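Serpin-ZX (Arabidopsis thaliana, PDB 3LE2) inhibits serine and cysteine proteases, among them metacaspase-9 and RD21A, through a cleavable reactive center loop, and so restrains programmed cell death in plants. Local coordinates at residues A54-D57 against Q58-F62. Numbering follows the deposited sequence.
Sequences ATKD and QILSF
The short surface helix 54-63 of the serpin fold is wound here by i to i+4 bonds, and its first turn passes into the second as Ala54 through Asp57 accept from Gln58 through Ser61. Leu60 N to Lys56 O is the shortest of these bonds at 2.8 Å and nearly straight, with 165° at the hydrogen, whereas Gln58 N meets Ala54 O at 3.0 Å from well above the carbonyl plane. Asp57 O is gripped twice by one residue: Ser61 N reaches it at 3.0 Å and Ser61 OG at 3.2 Å, from opposite faces of its plane. The serine hydroxyl can turn back to this oxygen because OG stands beside its own backbone N (chi1 -62°). Two pairs of side chains lie side by side and point the same way, carbon against carbon: Thr55 CG2 with Ile59 CD1 and Lys56 CG with Leu60 CD1, both at 4.0 Å. Ile59 CG1, set beside the residue's own backbone N by chi1 (-58°), also lies 3.3 Å from Thr55 O. Ile59 is buried against Ile47 and Ala48 of helix 37-49 and against Pro302, while Leu60 packs on Leu71 of helix 68-83, so that consecutive residues join the helix to two different neighbours.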
ATOM      1  N   ALA A  54      27.902  -2.959   3.232  1.00 44.91           N
ATOM      2  CA  ALA A  54      26.973  -4.047   3.487  1.00 46.50           C
ATOM      3  C   ALA A  54      25.550  -3.533   3.696  1.00 49.92           C
ATOM      4  O   ALA A  54      24.586  -4.289   3.562  1.00 45.82           O
ATOM      5  CB  ALA A  54      27.434  -4.863   4.683  1.00 39.63           C
ATOM      6  N   THR A  55      25.421  -2.250   4.013  1.00 45.89           N
ATOM      7  CA  THR A  55      24.104  -1.660   4.196  1.00 46.40           C
ATOM      8  C   THR A  55      23.443  -1.388   2.852  1.00 44.62           C
ATOM      9  O   THR A  55      22.317  -1.841   2.603  1.00 44.60           O
ATOM     10  CB  THR A  55      24.153  -0.377   5.067  1.00 53.24           C
ATOM     11  OG1 THR A  55      24.588  -0.727   6.383  1.00 45.14           O
ATOM     12  CG2 THR A  55      22.772   0.269   5.172  1.00 37.98           C
ATOM     13  N   LYS A  56      24.131  -0.656   1.983  1.00 39.03           N
ATOM     14  CA  LYS A  56      23.602  -0.445   0.644  1.00 46.50           C
ATOM     15  C   LYS A  56      23.209  -1.799   0.033  1.00 51.29           C
ATOM     16  O   LYS A  56      22.109  -1.962  -0.511  1.00 43.49           O
ATOM     17  CB  LYS A  56      24.620   0.277  -0.238  1.00 48.35           C
ATOM     18  CG  LYS A  56      24.044   0.815  -1.540  1.00 42.73           C
ATOM     19  CD  LYS A  56      25.085   1.580  -2.354  1.00 43.37           C
ATOM     20  CE  LYS A  56      26.271   0.688  -2.722  1.00 66.07           C
ATOM     21  NZ  LYS A  56      27.163   1.308  -3.744  1.00 68.49           N
ATOM     22  N   ASP A  57      24.102  -2.780   0.157  1.00 48.23           N
ATOM     23  CA  ASP A  57      23.887  -4.089  -0.453  1.00 46.27           C
ATOM     24  C   ASP A  57      22.684  -4.811   0.115  1.00 42.64           C
ATOM     25  O   ASP A  57      21.926  -5.446  -0.620  1.00 48.06           O
ATOM     26  CB  ASP A  57      25.121  -4.967  -0.299  1.00 44.31           C
ATOM     27  CG  ASP A  57      26.270  -4.495  -1.150  1.00 52.31           C
ATOM     28  OD1 ASP A  57      26.005  -3.853  -2.193  1.00 62.03           O
ATOM     29  OD2 ASP A  57      27.433  -4.763  -0.777  1.00 56.42           O
ATOM     30  N   GLN A  58      22.505  -4.718   1.424  1.00 39.34           N
ATOM     31  CA  GLN A  58      21.401  -5.419   2.059  1.00 42.13           C
ATOM     32  C   GLN A  58      20.063  -4.848   1.611  1.00 38.43           C
ATOM     33  O   GLN A  58      19.084  -5.578   1.459  1.00 48.59           O
ATOM     34  CB  GLN A  58      21.526  -5.377   3.578  1.00 41.70           C
ATOM     35  CG  GLN A  58      20.714  -6.429   4.280  1.00 34.71           C
ATOM     36  CD  GLN A  58      20.735  -6.246   5.781  1.00 43.63           C
ATOM     37  OE1 GLN A  58      21.272  -7.084   6.508  1.00 39.90           O
ATOM     38  NE2 GLN A  58      20.164  -5.136   6.255  1.00 38.65           N
ATOM     39  N   ILE A  59      20.028  -3.543   1.381  1.00 39.47           N
ATOM     40  CA  ILE A  59      18.801  -2.897   0.945  1.00 43.95           C
ATOM     41  C   ILE A  59      18.601  -3.174  -0.542  1.00 42.73           C
ATOM     42  O   ILE A  59      17.498  -3.500  -0.982  1.00 40.49           O
ATOM     43  CB  ILE A  59      18.839  -1.376   1.235  1.00 44.89           C
ATOM     44  CG1 ILE A  59      19.064  -1.126   2.726  1.00 40.62           C
ATOM     45  CG2 ILE A  59      17.558  -0.686   0.779  1.00 35.06           C
ATOM     46  CD1 ILE A  59      19.384   0.320   3.045  1.00 36.59           C
ATOM     47  N   LEU A  60      19.683  -3.060  -1.309  1.00 45.13           N
ATOM     48  CA  LEU A  60      19.630  -3.342  -2.742  1.00 49.98           C
ATOM     49  C   LEU A  60      19.014  -4.711  -3.018  1.00 47.91           C
ATOM     50  O   LEU A  60      18.196  -4.860  -3.925  1.00 48.12           O
ATOM     51  CB  LEU A  60      21.025  -3.266  -3.369  1.00 45.45           C
ATOM     52  CG  LEU A  60      21.568  -1.870  -3.649  1.00 46.98           C
ATOM     53  CD1 LEU A  60      22.954  -1.953  -4.265  1.00 47.02           C
ATOM     54  CD2 LEU A  60      20.614  -1.133  -4.564  1.00 52.28           C
ATOM     55  N   SER A  61      19.415  -5.709  -2.236  1.00 50.12           N
ATOM     56  CA  SER A  61      18.922  -7.067  -2.429  1.00 47.41           C
ATOM     57  C   SER A  61      17.482  -7.199  -1.950  1.00 47.53           C
ATOM     58  O   SER A  61      16.713  -7.994  -2.489  1.00 41.14           O
ATOM     59  CB  SER A  61      19.822  -8.084  -1.721  1.00 43.02           C
ATOM     60  OG  SER A  61      21.135  -8.054  -2.267  1.00 66.18           O
ATOM     61  N   PHE A  62      17.112  -6.410  -0.945  1.00 44.99           N
ATOM     62  CA  PHE A  62      15.749  -6.444  -0.439  1.00 40.66           C
ATOM     63  C   PHE A  62      14.785  -5.890  -1.481  1.00 39.62           C
ATOM     64  O   PHE A  62      13.639  -6.329  -1.591  1.00 41.28           O
ATOM     65  CB  PHE A  62      15.637  -5.646   0.859  1.00 41.25           C
ATOM     66  CG  PHE A  62      14.260  -5.663   1.466  1.00 42.96           C
ATOM     67  CD1 PHE A  62      13.897  -6.654   2.370  1.00 45.02           C
ATOM     68  CD2 PHE A  62      13.328  -4.687   1.136  1.00 41.57           C
ATOM     69  CE1 PHE A  62      12.621  -6.671   2.937  1.00 38.03           C
ATOM     70  CE2 PHE A  62      12.053  -4.694   1.699  1.00 36.71           C
ATOM     71  CZ  PHE A  62      11.699  -5.691   2.599  1.00 39.57           C
TER